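Local coordinates for protein ricin B lectin (Clostridium thermocellum, PDB 3VSF) that is an exo-beta-1,3-galactanase, probably cleaving sugars from the ends of beta-1,3-galactan chains, and carries a galactose-binding family 13 carbohydrate-binding module, at residues G74-D79 against K317-Q322; S80-G85 against L112-I117; V366-G371 against G488-H493; I387-D392 against K472-D477. All blocks are in the same frame, centred on the assembly; numbering follows the deposited sequence.

Interaction 1: G74-D79 against K317-Q322; sequences GEYRDD and KVNDSQ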
# COMPACT_ATOMS: atom_id res chain seq x y z
N GLY A 74 -6.43 8.72 13.30
CA GLY A 74 -7.53 8.36 12.42
C GLY A 74 -8.86 8.80 12.98
O GLY A 74 -8.96 9.18 14.15
N GLU A 75 -9.90 8.76 12.15
CA GLU A 75 -11.23 9.18 12.58
C GLU A 75 -12.24 8.04 12.49
O GLU A 75 -11.97 7.00 11.88
CB GLU A 75 -11.70 10.38 11.75
CG GLU A 75 -11.68 10.16 10.25
CD GLU A 75 -12.81 9.28 9.76
OE1 GLU A 75 -13.88 9.26 10.41
OE2 GLU A 75 -12.62 8.59 8.73
N TYR A 76 -13.40 8.23 13.12
CA TYR A 76 -14.46 7.23 13.10
C TYR A 76 -15.81 7.86 13.40
O TYR A 76 -15.94 8.66 14.33
CB TYR A 76 -14.16 6.11 14.11
CG TYR A 76 -14.24 6.54 15.55
CD1 TYR A 76 -15.24 6.06 16.39
CD2 TYR A 76 -13.33 7.44 16.08
CE1 TYR A 76 -15.32 6.45 17.71
CE2 TYR A 76 -13.40 7.85 17.40
CZ TYR A 76 -14.39 7.34 18.22
OH TYR A 76 -14.47 7.74 19.53
N ARG A 77 -16.82 7.50 12.62
CA ARG A 77 -18.17 8.01 12.80
C ARG A 77 -18.86 7.38 14.01
O ARG A 77 -18.28 6.53 14.69
CB ARG A 77 -19.01 7.78 11.54
CG ARG A 77 -18.73 8.75 10.40
CD ARG A 77 -17.38 8.49 9.74
NE ARG A 77 -17.30 9.14 8.43
CZ ARG A 77 -16.25 9.07 7.62
NH1 ARG A 77 -15.17 8.39 7.97
NH2 ARG A 77 -16.28 9.69 6.45
N ASP A 78 -20.09 7.80 14.27
CA ASP A 78 -20.89 7.26 15.37
C ASP A 78 -22.17 6.60 14.87
O ASP A 78 -22.19 5.98 13.81
CB ASP A 78 -21.23 8.36 16.38
CG ASP A 78 -21.91 9.55 15.74
OD1 ASP A 78 -21.95 10.63 16.37
OD2 ASP A 78 -22.41 9.42 14.60
N ASP A 79 -23.25 6.73 15.64
CA ASP A 79 -24.54 6.16 15.26
C ASP A 79 -25.18 6.94 14.12
O ASP A 79 -25.91 6.38 13.31
CB ASP A 79 -25.49 6.11 16.46
CG ASP A 79 -25.11 5.04 17.46
OD1 ASP A 79 -24.43 4.07 17.07
OD2 ASP A 79 -25.49 5.17 18.64
N LYS A 317 -21.22 -0.04 7.73
CA LYS A 317 -20.95 1.27 8.30
C LYS A 317 -19.45 1.53 8.31
O LYS A 317 -18.65 0.60 8.37
CB LYS A 317 -21.52 1.37 9.72
CG LYS A 317 -20.94 0.37 10.70
CD LYS A 317 -21.66 0.44 12.04
CE LYS A 317 -21.13 -0.61 13.00
NZ LYS A 317 -21.89 -0.62 14.29
N VAL A 318 -19.08 2.81 8.24
CA VAL A 318 -17.68 3.21 8.18
C VAL A 318 -16.83 2.54 9.26
O VAL A 318 -15.69 2.14 9.01
CB VAL A 318 -17.53 4.74 8.29
CG1 VAL A 318 -16.06 5.13 8.31
CG2 VAL A 318 -18.25 5.42 7.14
N ASN A 319 -17.39 2.40 10.46
CA ASN A 319 -16.66 1.83 11.59
C ASN A 319 -16.32 0.35 11.40
O ASN A 319 -15.49 -0.20 12.13
CB ASN A 319 -17.45 2.02 12.89
CG ASN A 319 -17.67 3.48 13.22
OD1 ASN A 319 -16.84 4.11 13.88
ND2 ASN A 319 -18.79 4.03 12.77
N ASP A 320 -16.95 -0.29 10.42
CA ASP A 320 -16.69 -1.69 10.13
C ASP A 320 -15.63 -1.85 9.04
O ASP A 320 -15.45 -2.93 8.49
CB ASP A 320 -17.98 -2.41 9.71
CG ASP A 320 -18.97 -2.54 10.85
OD1 ASP A 320 -18.53 -2.57 12.02
OD2 ASP A 320 -20.18 -2.61 10.58
N SER A 321 -14.93 -0.76 8.73
CA SER A 321 -13.89 -0.78 7.71
C SER A 321 -12.62 -1.45 8.23
O SER A 321 -12.22 -1.25 9.37
CB SER A 321 -13.57 0.64 7.24
OG SER A 321 -14.69 1.22 6.59
N GLN A 322 -11.99 -2.25 7.37
CA GLN A 322 -10.77 -2.96 7.73
C GLN A 322 -9.55 -2.25 7.16
O GLN A 322 -9.67 -1.33 6.35
CB GLN A 322 -10.84 -4.40 7.23
CG GLN A 322 -11.93 -5.23 7.91
CD GLN A 322 -12.47 -6.33 7.02
OE1 GLN A 322 -12.34 -6.28 5.80
NE2 GLN A 322 -13.08 -7.34 7.64
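Arg77 lies along Val318, packed against apolar carbons over its outer half and held by acids at its tip. Arg77 CB starts beside the side-chain amide of Asn319. The chain then bends at its second torsion (chi2 72°), and this turn lays the outer half of the arginine along the isopropyl group of Val318. CD sits 3.9 Å from Val318 CG1. NE lies 4.1 Å from Val318 CG2, and that methyl stands over one face of the guanidinium, displaced toward its rim. At the tip, NH1 packs against Val318 CG1 and at the same time forms a salt bridge to Glu75 OE2 at 2.7 Å. NH2 makes a second salt bridge to Glu118, so carboxylates grip both terminal nitrogens and would be expected to fix the rotation of the group.

Asn319 fills the space nearer the backbone. Its amide carbon CG is 3.4 Å from Arg77 O, and the amide stands nearly upright to the Tyr76 ring, their planes 82° apart. The Tyr76 hydroxyl points to another partner, hydrogen-bonding to Glu102.

Segment 74-79 lies at the end of strand 69-77, second in the first four-stranded sheet, whereas 317-322 lead into the third strand of the fifth. Such contact between the first and last blades is part of how the five-bladed beta-propeller fold of glycoside hydrolase family 43 comes full circle.

Interaction 2: S80-G85 against L112-I117; sequences SNLFLG and LNHCNI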
# COMPACT_ATOMS: atom_id res chain seq x y z
N SER A 80 -24.90 8.24 14.05
CA SER A 80 -25.45 9.09 13.00
C SER A 80 -24.46 9.29 11.86
O SER A 80 -24.60 10.21 11.06
CB SER A 80 -25.89 10.44 13.58
OG SER A 80 -26.89 10.27 14.57
N ASN A 81 -23.45 8.41 11.80
CA ASN A 81 -22.43 8.49 10.76
C ASN A 81 -21.78 9.87 10.70
O ASN A 81 -21.44 10.36 9.63
CB ASN A 81 -23.01 8.11 9.40
CG ASN A 81 -21.94 7.83 8.36
OD1 ASN A 81 -20.85 7.36 8.69
ND2 ASN A 81 -22.24 8.12 7.10
N LEU A 82 -21.62 10.49 11.87
CA LEU A 82 -21.00 11.81 11.95
C LEU A 82 -19.68 11.75 12.71
O LEU A 82 -19.39 10.77 13.41
CB LEU A 82 -21.94 12.80 12.63
CG LEU A 82 -23.29 13.04 11.95
CD1 LEU A 82 -24.15 13.97 12.78
CD2 LEU A 82 -23.08 13.60 10.55
N PHE A 83 -18.88 12.81 12.58
CA PHE A 83 -17.60 12.89 13.27
C PHE A 83 -17.76 12.71 14.78
O PHE A 83 -18.41 13.52 15.44
CB PHE A 83 -16.93 14.24 12.98
CG PHE A 83 -15.64 14.44 13.72
CD1 PHE A 83 -14.89 13.36 14.14
CD2 PHE A 83 -15.19 15.71 14.01
CE1 PHE A 83 -13.70 13.54 14.82
CE2 PHE A 83 -14.00 15.90 14.70
CZ PHE A 83 -13.26 14.81 15.10
N LEU A 84 -17.17 11.64 15.31
CA LEU A 84 -17.22 11.38 16.74
C LEU A 84 -15.91 11.79 17.40
O LEU A 84 -15.90 12.57 18.36
CB LEU A 84 -17.50 9.89 17.00
CG LEU A 84 -17.97 9.47 18.40
CD1 LEU A 84 -18.40 8.02 18.39
CD2 LEU A 84 -16.89 9.71 19.46
N GLY A 85 -14.79 11.27 16.90
CA GLY A 85 -13.49 11.59 17.46
C GLY A 85 -12.34 11.17 16.56
O GLY A 85 -12.48 10.30 15.70
N LEU A 112 -17.49 21.38 15.38
CA LEU A 112 -17.11 19.97 15.33
C LEU A 112 -18.22 19.09 15.91
O LEU A 112 -18.10 17.87 15.93
CB LEU A 112 -15.80 19.73 16.07
CG LEU A 112 -14.56 20.41 15.50
CD1 LEU A 112 -13.33 20.06 16.32
CD2 LEU A 112 -14.36 20.02 14.04
N ASN A 113 -19.29 19.72 16.38
CA ASN A 113 -20.42 19.00 16.94
C ASN A 113 -21.17 18.20 15.88
O ASN A 113 -21.32 16.98 16.00
CB ASN A 113 -21.38 19.96 17.64
CG ASN A 113 -20.80 20.53 18.92
OD1 ASN A 113 -19.92 21.39 18.89
ND2 ASN A 113 -21.31 20.07 20.06
N HIS A 114 -21.62 18.88 14.84
CA HIS A 114 -22.40 18.24 13.79
C HIS A 114 -21.71 18.43 12.44
O HIS A 114 -22.04 19.34 11.68
CB HIS A 114 -23.81 18.83 13.75
CG HIS A 114 -24.74 18.13 12.81
ND1 HIS A 114 -25.43 16.99 13.17
CD2 HIS A 114 -25.10 18.40 11.54
CE1 HIS A 114 -26.17 16.59 12.15
NE2 HIS A 114 -25.99 17.43 11.15
N CYS A 115 -20.74 17.56 12.14
CA CYS A 115 -19.96 17.70 10.92
C CYS A 115 -19.30 16.38 10.49
O CYS A 115 -19.38 15.37 11.19
CB CYS A 115 -18.87 18.76 11.10
SG CYS A 115 -17.52 18.25 12.19
N ASN A 116 -18.66 16.42 9.32
CA ASN A 116 -17.89 15.29 8.82
C ASN A 116 -16.40 15.60 8.81
O ASN A 116 -15.98 16.59 8.22
CB ASN A 116 -18.34 14.91 7.41
CG ASN A 116 -19.81 14.54 7.34
OD1 ASN A 116 -20.56 15.10 6.54
ND2 ASN A 116 -20.22 13.59 8.17
N ILE A 117 -15.61 14.77 9.47
CA ILE A 117 -14.16 14.90 9.41
C ILE A 117 -13.52 13.59 8.97
O ILE A 117 -13.78 12.53 9.55
CB ILE A 117 -13.56 15.33 10.76
CG1 ILE A 117 -13.73 16.84 10.95
CG2 ILE A 117 -12.09 14.97 10.83
CD1 ILE A 117 -12.86 17.42 12.03
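Phe83 and Ile117 form the dense half of a contact whose solvent side is marked by the exposed Asn81 and His114. With Phe83 CG trans to the backbone nitrogen (chi1 176°), the ring swings across the start of the opposing strand and meets Ile117 with one face. Ile117 CB stands 3.8 Å from the ring centroid and 19° off the normal, a CH-pi contact offset toward the rim, while the CG1-CD1 arm continues over CD2 and CE2. The ring edge has a different neighbour: Cys115 SG lies almost in its plane, 5.2 Å from the centroid, in a sulfur-aromatic contact. Leu112 CD2 comes to 4.2 Å from Phe83 CE2. The backbone ties this packing down, for Phe83 N donates to Cys115 O over 3.0 Å with an N-H...O angle of 163°.

One residue earlier the character changes. Leu82 spreads its two methyls, CD1 lying against the ND1-CE1 side of the His114 imidazole and CD2 3.7 Å from Asn116 ND2. Fewer atoms meet here than at Phe83, and Asn81 adds merely its carbonyl near the same amide.

Behind the dense half, Leu112 and Cys115 rest on Trp137 and Ile117 on Met135, both from strand 131-138. Phe83 thus reaches from the beginning of strand 83-91, third in its sheet, to the first, edge strand of the next, the side-by-side packing of successive blades that builds a beta-propeller.

Interaction 3: V366-G371 against G488-H493; sequences VNKNSG and GGTNQH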
# COMPACT_ATOMS: atom_id res chain seq x y z
N VAL A 366 12.12 -30.58 -9.43
CA VAL A 366 12.95 -31.33 -10.37
C VAL A 366 12.13 -31.88 -11.53
O VAL A 366 11.15 -32.59 -11.33
CB VAL A 366 13.66 -32.50 -9.67
CG1 VAL A 366 14.69 -33.12 -10.60
CG2 VAL A 366 14.32 -32.03 -8.38
N ASN A 367 12.55 -31.54 -12.75
CA ASN A 367 11.88 -32.02 -13.95
C ASN A 367 12.16 -33.50 -14.19
O ASN A 367 13.29 -33.96 -14.04
CB ASN A 367 12.31 -31.20 -15.17
CG ASN A 367 11.51 -31.55 -16.41
OD1 ASN A 367 10.32 -31.84 -16.34
ND2 ASN A 367 12.17 -31.51 -17.57
N LYS A 368 11.12 -34.25 -14.55
CA LYS A 368 11.25 -35.68 -14.78
C LYS A 368 12.13 -35.99 -15.99
O LYS A 368 13.01 -36.84 -15.92
CB LYS A 368 9.87 -36.33 -14.96
CG LYS A 368 9.92 -37.80 -15.36
CD LYS A 368 10.70 -38.62 -14.35
CE LYS A 368 10.79 -40.08 -14.78
NZ LYS A 368 11.60 -40.89 -13.82
N ASN A 369 11.89 -35.28 -17.08
CA ASN A 369 12.59 -35.53 -18.33
C ASN A 369 14.05 -35.07 -18.34
O ASN A 369 14.94 -35.80 -18.77
CB ASN A 369 11.84 -34.91 -19.51
CG ASN A 369 12.59 -35.04 -20.82
OD1 ASN A 369 12.61 -36.11 -21.43
ND2 ASN A 369 13.22 -33.96 -21.25
N SER A 370 14.28 -33.85 -17.87
CA SER A 370 15.61 -33.25 -17.93
C SER A 370 16.45 -33.53 -16.69
O SER A 370 17.67 -33.63 -16.77
CB SER A 370 15.51 -31.74 -18.15
OG SER A 370 14.93 -31.10 -17.02
N GLY A 371 15.78 -33.65 -15.55
CA GLY A 371 16.47 -33.83 -14.29
C GLY A 371 16.94 -32.50 -13.73
O GLY A 371 17.56 -32.44 -12.66
N GLY A 488 0.73 -34.86 -21.25
CA GLY A 488 1.19 -36.10 -20.65
C GLY A 488 2.68 -36.35 -20.82
O GLY A 488 3.17 -37.42 -20.47
N GLY A 489 3.39 -35.36 -21.36
CA GLY A 489 4.82 -35.47 -21.54
C GLY A 489 5.56 -35.43 -20.22
O GLY A 489 5.05 -34.90 -19.23
N THR A 490 6.77 -35.99 -20.20
CA THR A 490 7.56 -36.02 -18.97
C THR A 490 8.22 -34.67 -18.70
O THR A 490 8.69 -34.41 -17.59
CB THR A 490 8.65 -37.11 -19.03
OG1 THR A 490 9.49 -36.89 -20.16
CG2 THR A 490 8.01 -38.49 -19.13
N ASN A 491 8.25 -33.81 -19.71
CA ASN A 491 8.78 -32.47 -19.54
C ASN A 491 7.79 -31.58 -18.80
O ASN A 491 8.06 -30.41 -18.52
CB ASN A 491 9.14 -31.85 -20.89
CG ASN A 491 7.92 -31.65 -21.78
OD1 ASN A 491 7.02 -32.49 -21.81
ND2 ASN A 491 7.90 -30.55 -22.52
N GLN A 492 6.63 -32.15 -18.48
CA GLN A 492 5.58 -31.44 -17.77
C GLN A 492 5.40 -31.99 -16.36
O GLN A 492 4.57 -31.50 -15.59
CB GLN A 492 4.26 -31.53 -18.53
CG GLN A 492 4.30 -30.94 -19.92
CD GLN A 492 3.00 -31.13 -20.68
OE1 GLN A 492 2.21 -32.01 -20.35
NE2 GLN A 492 2.78 -30.30 -21.69
N HIS A 493 6.19 -33.00 -16.02
CA HIS A 493 6.11 -33.64 -14.71
C HIS A 493 7.24 -33.17 -13.80
O HIS A 493 8.41 -33.18 -14.20
CB HIS A 493 6.13 -35.16 -14.85
CG HIS A 493 5.03 -35.70 -15.71
ND1 HIS A 493 4.91 -37.04 -16.01
CD2 HIS A 493 4.00 -35.09 -16.33
CE1 HIS A 493 3.86 -37.23 -16.78
NE2 HIS A 493 3.28 -36.06 -16.99
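Lys368 and Asn369 both start out with CG trans to the backbone nitrogen (chi1 173° and 175°), and in Thr490 a chi1 of 58° turns OG1 toward Asn369 CB, 3.1 Å away. The Asn369 and Thr490 side chains cross at about a right angle, with their CB atoms 3.9 Å apart. The first torsion of Lys368 sets its CG 3.9 Å from Thr490 CB, and a bend at the second then turns the rest of the chain away. Its CB also packs against His493 CB.

Beneath these contacts the main chains are joined. Lys368 N gives His493 O a good hydrogen bond of 2.9 Å, and Asn369 N makes a weak one to Thr490 O over 3.4 Å. The Asn367 amide sits among the carbonyls of Thr490, Asn491 and His493.

Just behind, Gln492 opens the Gln-His-Trp sequence of the QxW type that marks ricin-type beta-trefoils; its amide is hydrogen-bonded to Asp469, while that of Asn491 bonds Val470 O. The clear hydrogen bonds across the contact run from backbone to backbone, which implies that the join of 366-371 to 488-493 is largely independent of the Lys368, Asn369 and Thr490 side chains.

Interaction 4: I387-D392 against K472-D477; sequences IVQWTD and KWSTED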
# COMPACT_ATOMS: atom_id res chain seq x y z
N ILE A 387 11.99 -17.41 -15.98
CA ILE A 387 12.16 -18.66 -15.25
C ILE A 387 12.73 -19.74 -16.16
O ILE A 387 12.19 -20.01 -17.23
CB ILE A 387 10.83 -19.16 -14.65
CG1 ILE A 387 10.28 -18.15 -13.65
CG2 ILE A 387 11.02 -20.51 -13.99
CD1 ILE A 387 11.19 -17.90 -12.47
N VAL A 388 13.83 -20.35 -15.73
CA VAL A 388 14.49 -21.38 -16.52
C VAL A 388 14.81 -22.61 -15.68
O VAL A 388 14.79 -22.55 -14.45
CB VAL A 388 15.80 -20.86 -17.14
CG1 VAL A 388 15.53 -19.68 -18.05
CG2 VAL A 388 16.78 -20.48 -16.04
N GLN A 389 15.10 -23.72 -16.34
CA GLN A 389 15.55 -24.92 -15.65
C GLN A 389 17.07 -24.91 -15.58
O GLN A 389 17.74 -24.45 -16.51
CB GLN A 389 15.07 -26.18 -16.37
CG GLN A 389 15.76 -26.45 -17.69
CD GLN A 389 15.46 -27.83 -18.25
OE1 GLN A 389 14.64 -28.56 -17.69
NE2 GLN A 389 16.12 -28.19 -19.34
N TRP A 390 17.62 -25.41 -14.48
CA TRP A 390 19.06 -25.44 -14.31
C TRP A 390 19.49 -26.65 -13.49
O TRP A 390 18.67 -27.29 -12.83
CB TRP A 390 19.55 -24.15 -13.63
CG TRP A 390 20.98 -23.83 -13.92
CD1 TRP A 390 22.07 -24.22 -13.21
CD2 TRP A 390 21.47 -23.04 -15.02
NE1 TRP A 390 23.22 -23.72 -13.78
CE2 TRP A 390 22.88 -23.00 -14.90
CE3 TRP A 390 20.87 -22.38 -16.08
CZ2 TRP A 390 23.68 -22.32 -15.80
CZ3 TRP A 390 21.67 -21.70 -16.98
CH2 TRP A 390 23.06 -21.67 -16.84
N THR A 391 20.78 -26.96 -13.53
CA THR A 391 21.32 -28.10 -12.80
C THR A 391 21.24 -27.86 -11.29
O THR A 391 21.56 -26.77 -10.81
CB THR A 391 22.78 -28.38 -13.19
OG1 THR A 391 22.87 -28.60 -14.60
CG2 THR A 391 23.31 -29.60 -12.45
N ASP A 392 20.81 -28.88 -10.56
CA ASP A 392 20.72 -28.81 -9.11
C ASP A 392 22.08 -28.45 -8.52
O ASP A 392 22.97 -29.30 -8.44
CB ASP A 392 20.23 -30.13 -8.54
CG ASP A 392 19.91 -30.05 -7.06
OD1 ASP A 392 20.48 -29.18 -6.37
OD2 ASP A 392 19.08 -30.86 -6.58
N LYS A 472 10.07 -27.12 -25.44
CA LYS A 472 10.72 -27.99 -26.42
C LYS A 472 11.42 -29.19 -25.79
O LYS A 472 12.39 -29.70 -26.35
CB LYS A 472 11.71 -27.19 -27.26
CG LYS A 472 11.27 -26.97 -28.70
CD LYS A 472 10.06 -26.06 -28.78
CE LYS A 472 9.54 -25.98 -30.20
NZ LYS A 472 9.08 -27.31 -30.69
N TRP A 473 10.93 -29.64 -24.65
CA TRP A 473 11.51 -30.80 -23.97
C TRP A 473 13.00 -30.61 -23.70
O TRP A 473 13.74 -31.58 -23.59
CB TRP A 473 11.30 -32.06 -24.80
CG TRP A 473 9.87 -32.49 -24.92
CD1 TRP A 473 8.88 -31.85 -25.59
CD2 TRP A 473 9.29 -33.68 -24.37
NE1 TRP A 473 7.70 -32.56 -25.49
CE2 TRP A 473 7.93 -33.69 -24.74
CE3 TRP A 473 9.78 -34.73 -23.59
CZ2 TRP A 473 7.06 -34.70 -24.36
CZ3 TRP A 473 8.91 -35.74 -23.22
CH2 TRP A 473 7.57 -35.72 -23.60
N SER A 474 13.43 -29.35 -23.60
CA SER A 474 14.85 -29.05 -23.39
C SER A 474 15.44 -29.85 -22.24
O SER A 474 14.80 -30.05 -21.20
CB SER A 474 15.05 -27.56 -23.14
OG SER A 474 16.42 -27.28 -22.88
N THR A 475 16.67 -30.31 -22.43
CA THR A 475 17.36 -31.11 -21.43
C THR A 475 18.63 -30.41 -20.97
O THR A 475 19.43 -30.96 -20.21
CB THR A 475 17.71 -32.51 -21.98
OG1 THR A 475 18.35 -33.29 -20.96
CG2 THR A 475 18.63 -32.39 -23.18
N GLU A 476 18.81 -29.17 -21.42
CA GLU A 476 20.02 -28.41 -21.13
C GLU A 476 19.77 -27.27 -20.16
O GLU A 476 18.63 -26.93 -19.86
CB GLU A 476 20.62 -27.86 -22.43
CG GLU A 476 20.83 -28.92 -23.50
CD GLU A 476 21.80 -30.00 -23.07
OE1 GLU A 476 22.81 -29.66 -22.42
OE2 GLU A 476 21.55 -31.18 -23.38
N ASP A 477 20.86 -26.68 -19.66
CA ASP A 477 20.76 -25.53 -18.76
C ASP A 477 20.20 -24.32 -19.49
O ASP A 477 20.55 -24.06 -20.64
CB ASP A 477 22.13 -25.19 -18.17
CG ASP A 477 22.53 -26.14 -17.05
OD1 ASP A 477 21.64 -26.68 -16.37
OD2 ASP A 477 23.75 -26.33 -16.85
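Asp477 lies flat on the indole of Trp390, its carboxylate plane only 8° from that of the ring. CB stands 3.6 Å from the centroid of the six-membered ring and close to the normal, a CH-pi contact, while CG sits centrally over the indole. Asp477 OD1 is simultaneously gripped by the next residue: Thr391 OG1 donates to its syn lone pair at 2.9 Å, and Thr391 N adds a weak bond. These two donors probably stabilise the negative charge and hold the carboxylate in its stacked attitude.

Gln389 makes the other half of the first shell. Its chain is extended beyond CG (chi2 169°), which carries NE2 between two backbone carbonyls. Glu476 O accepts from NE2 at 2.9 Å, tilted 21° out of the amide plane, and Ser474 O takes a weaker bond from it at 2.9 Å. A single nitrogen thereby bridges a bend of the 472-477 loop.

In the next shell, Ser370 OG hydrogen-bonds Gln389 OE1, which, with the two NE2 bonds, probably sets which way the amide faces. Glu476 N bonds weakly to Ser474 OG within the bend, and Lys372 NZ holds Thr475 O from outside. The contact lies at the surface, where strand 385-390 runs out between strands 373-376 and 479-484: Trp390 touches Asp375 of the former, and Gln389 pairs through its backbone with Gly478 and Gly479, where the loop passes into the latter.

The four contacts fall into two pairs at opposite sides of the chain's centre. Interactions 1 and 2, with centres 11 Å apart, belong to the catalytic beta-propeller and share its first sheet through neighbouring strands 69-77 and 83-91; interaction 2 is nested within the chain loop that interaction 1 closes. One joins first blade to last, the other first to second. Interactions 3 and 4 come later, their centres 10 Å apart in the beta-trefoil, with 4 nested inside 3; they meet through Trp473 and a probable Ser370-Gln389 hydrogen bond. At least 54 Å separates centres between pairs, so each pair lies within one domain, catalytic or sugar-binding, and neither bridges the two.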